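Side-chain contact in bromo domain containing protein (Cryptosporidium parvum, PDB 5U9N), which probably recognises acetylated lysine through its second bromodomain, whose pocket also binds the inhibitor bromosporine: residues Pro32-Asn37 against Arg46-Ile51. Sequence-based numbering, arbitrary orientation.
With BMF (Bromosporine), chain C.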
loop_
_atom_site.group_PDB
_atom_site.type_symbol
_atom_site.label_atom_id
_atom_site.label_comp_id
_atom_site.label_asym_id
_atom_site.label_seq_id
_atom_site.Cartn_x
_atom_site.Cartn_y
_atom_site.Cartn_z
ATOM N N PRO A 32 1.618 -2.055 -10.248
ATOM C CA PRO A 32 3.080 -1.894 -10.160
ATOM C C PRO A 32 3.625 -0.791 -11.061
ATOM O O PRO A 32 3.313 -0.746 -12.251
ATOM C CB PRO A 32 3.621 -3.268 -10.585
ATOM C CG PRO A 32 2.503 -4.212 -10.338
ATOM C CD PRO A 32 1.251 -3.436 -10.626
ATOM N N VAL A 33 4.474 0.083 -10.486
ATOM C CA VAL A 33 5.117 1.174 -11.230
ATOM C C VAL A 33 6.061 0.627 -12.317
ATOM O O VAL A 33 6.173 1.237 -13.378
ATOM C CB VAL A 33 5.886 2.172 -10.308
ATOM C CG1 VAL A 33 4.930 2.957 -9.426
ATOM C CG2 VAL A 33 6.938 1.477 -9.458
ATOM N N LEU A 34 6.744 -0.508 -12.049
ATOM C CA LEU A 34 7.680 -1.105 -12.999
ATOM C C LEU A 34 6.954 -1.778 -14.204
ATOM O O LEU A 34 7.595 -2.007 -15.225
ATOM C CB LEU A 34 8.579 -2.126 -12.294
ATOM C CG LEU A 34 9.527 -1.566 -11.209
ATOM C CD1 LEU A 34 10.256 -2.690 -10.506
ATOM C CD2 LEU A 34 10.539 -0.581 -11.805
ATOM N N GLU A 35 5.633 -2.075 -14.089
ATOM C CA GLU A 35 4.827 -2.604 -15.205
ATOM C C GLU A 35 4.112 -1.457 -15.955
ATOM O O GLU A 35 3.420 -1.714 -16.931
ATOM C CB GLU A 35 3.731 -3.561 -14.691
ATOM C CG GLU A 35 4.215 -4.865 -14.087
ATOM C CD GLU A 35 3.080 -5.740 -13.569
ATOM O OE1 GLU A 35 1.895 -5.368 -13.761
ATOM O OE2 GLU A 35 3.377 -6.781 -12.939
ATOM N N SER A 36 4.174 -0.223 -15.429
ATOM C CA SER A 36 3.404 0.893 -15.978
ATOM C C SER A 36 3.942 1.374 -17.331
ATOM O O SER A 36 5.112 1.749 -17.442
ATOM C CB SER A 36 3.389 2.062 -14.996
ATOM O OG SER A 36 2.456 3.052 -15.396
ATOM N N ASN A 37 3.048 1.451 -18.333
ATOM C CA ASN A 37 3.372 1.991 -19.658
ATOM C C ASN A 37 3.278 3.535 -19.624
ATOM O O ASN A 37 3.734 4.201 -20.558
ATOM C CB ASN A 37 2.403 1.433 -20.717
ATOM C CG ASN A 37 2.366 -0.078 -20.784
ATOM O OD1 ASN A 37 3.298 -0.767 -20.355
ATOM N ND2 ASN A 37 1.282 -0.625 -21.329
ATOM N N ARG A 46 15.707 4.177 -12.988
ATOM C CA ARG A 46 16.202 4.830 -11.782
ATOM C C ARG A 46 15.450 4.264 -10.574
ATOM O O ARG A 46 16.048 4.093 -9.520
ATOM C CB ARG A 46 16.038 6.371 -11.864
ATOM C CG ARG A 46 16.648 7.108 -10.646
ATOM C CD ARG A 46 16.554 8.631 -10.730
ATOM N NE ARG A 46 15.171 9.126 -10.630
ATOM C CZ ARG A 46 14.375 9.417 -11.667
ATOM N NH1 ARG A 46 13.142 9.867 -11.460
ATOM N NH2 ARG A 46 14.805 9.249 -12.918
ATOM N N TYR A 47 14.164 3.905 -10.757
ATOM C CA TYR A 47 13.327 3.340 -9.689
ATOM C C TYR A 47 13.902 2.031 -9.141
ATOM O O TYR A 47 13.871 1.825 -7.938
ATOM C CB TYR A 47 11.895 3.095 -10.190
ATOM C CG TYR A 47 10.907 2.870 -9.068
ATOM C CD1 TYR A 47 10.267 3.937 -8.455
ATOM C CD2 TYR A 47 10.602 1.589 -8.626
ATOM C CE1 TYR A 47 9.354 3.739 -7.432
ATOM C CE2 TYR A 47 9.710 1.380 -7.579
ATOM C CZ TYR A 47 9.097 2.462 -6.975
ATOM O OH TYR A 47 8.176 2.282 -5.967
ATOM N N LYS A 48 14.390 1.143 -10.008
ATOM C CA LYS A 48 14.969 -0.138 -9.570
ATOM C C LYS A 48 16.224 0.101 -8.728
ATOM O O LYS A 48 16.504 -0.665 -7.805
ATOM C CB LYS A 48 15.331 -1.019 -10.781
ATOM C CG LYS A 48 14.142 -1.591 -11.532
ATOM C CD LYS A 48 14.607 -2.606 -12.613
ATOM C CE LYS A 48 13.476 -3.433 -13.193
ATOM N NZ LYS A 48 13.964 -4.709 -13.788
ATOM N N GLU A 49 16.997 1.148 -9.072
ATOM C CA GLU A 49 18.214 1.512 -8.350
ATOM C C GLU A 49 17.868 2.115 -6.967
ATOM O O GLU A 49 18.504 1.785 -5.971
ATOM C CB GLU A 49 19.034 2.528 -9.192
ATOM C CG GLU A 49 20.511 2.589 -8.840
ATOM N N VAL A 50 16.839 2.964 -6.913
ATOM C CA VAL A 50 16.447 3.667 -5.693
ATOM C C VAL A 50 15.604 2.761 -4.776
ATOM O O VAL A 50 15.834 2.745 -3.571
ATOM C CB VAL A 50 15.681 4.974 -6.049
ATOM C CG1 VAL A 50 15.151 5.678 -4.790
ATOM C CG2 VAL A 50 16.568 5.922 -6.857
ATOM N N ILE A 51 14.643 2.007 -5.339
ATOM C CA ILE A 51 13.747 1.172 -4.535
ATOM C C ILE A 51 14.056 -0.345 -4.706
ATOM O O ILE A 51 13.746 -0.918 -5.743
ATOM C CB ILE A 51 12.286 1.479 -4.913
ATOM C CG1 ILE A 51 11.948 2.982 -4.662
ATOM C CG2 ILE A 51 11.343 0.575 -4.130
ATOM C CD1 ILE A 51 12.239 3.529 -3.147
HETATM C C10 BMF C . 2.481 6.945 -11.437
HETATM N N12 BMF C . 3.560 6.425 -9.410
HETATM C C15 BMF C . 5.656 8.351 -9.833
HETATM C C17 BMF C . 7.087 9.991 -11.075
HETATM C C20 BMF C . 8.137 12.920 -11.863
HETATM C C22 BMF C . 4.621 8.153 -10.710
HETATM C C26 BMF C . 3.905 4.932 -6.817
HETATM C C28 BMF C . 1.223 7.557 -13.394
HETATM C C01 BMF C . -0.822 6.292 -14.157
HETATM C C02 BMF C . 0.329 6.505 -13.204
HETATM C C03 BMF C . 0.535 5.670 -12.090
HETATM N N04 BMF C . -0.354 4.595 -11.815
HETATM S S05 BMF C . -0.058 3.022 -12.117
HETATM C C06 BMF C . 1.537 2.678 -11.482
HETATM O O07 BMF C . -1.016 2.270 -11.365
HETATM O O08 BMF C . -0.024 2.870 -13.538
HETATM C C09 BMF C . 1.592 5.898 -11.217
HETATM C C11 BMF C . 3.586 7.177 -10.487
HETATM N N13 BMF C . 4.603 6.634 -8.537
HETATM C C14 BMF C . 5.650 7.520 -8.667
HETATM N N16 BMF C . 6.736 9.268 -9.953
HETATM O O18 BMF C . 8.179 10.751 -10.796
HETATM C C19 BMF C . 8.742 11.541 -11.899
HETATM O O21 BMF C . 6.501 9.979 -12.137
HETATM N N23 BMF C . 6.481 7.353 -7.646
HETATM N N24 BMF C . 5.956 6.347 -6.839
HETATM C C25 BMF C . 4.835 5.945 -7.373
HETATM C C27 BMF C . 2.281 7.777 -12.535
#
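Val33 meets Tyr47 through CG2: chi1 of -68° turns Val33 CG1 opposite the carbonyl carbon, toward the ligand, and leaves CG2 flanked by N and C, facing the ring; Tyr47 reaches back with CG swung opposite its own N (chi1 -165°). The methyl lies over one ring face in a CH-pi contact, Val33 CG2 standing 3.6 Å from the Tyr47 ring centroid and 22° off the normal. It is displaced toward the rim, with Tyr47 CE2 3.4 Å from Val33 CG2. Ile51 CG1 covers the opposite face, so the ring lies between the Val33 methyl and Ile51, with Phe113 of helix 96-113 packing on it edge-to-face. Both segments probably belong to the bromodomain ZA loop, the long connection from helix 9-20 to helix 57-65 that includes short helix 41-50 and here folds onto itself; this loop lines the acetyl-lysine pocket, occupied by bromosporine. Val33 CG1 lies 3.4 Å from bromosporine C26; one valine thus joins inhibitor to tyrosine. Further along the loop, Ser36 OG donates a hydrogen bond of 3.1 Å to sulfonyl oxygen O08 of bromosporine. On the more exposed flank, Leu34 CD2 touches both Tyr47 CD2 and the aliphatic Lys48 CG, at 3.8 Å each.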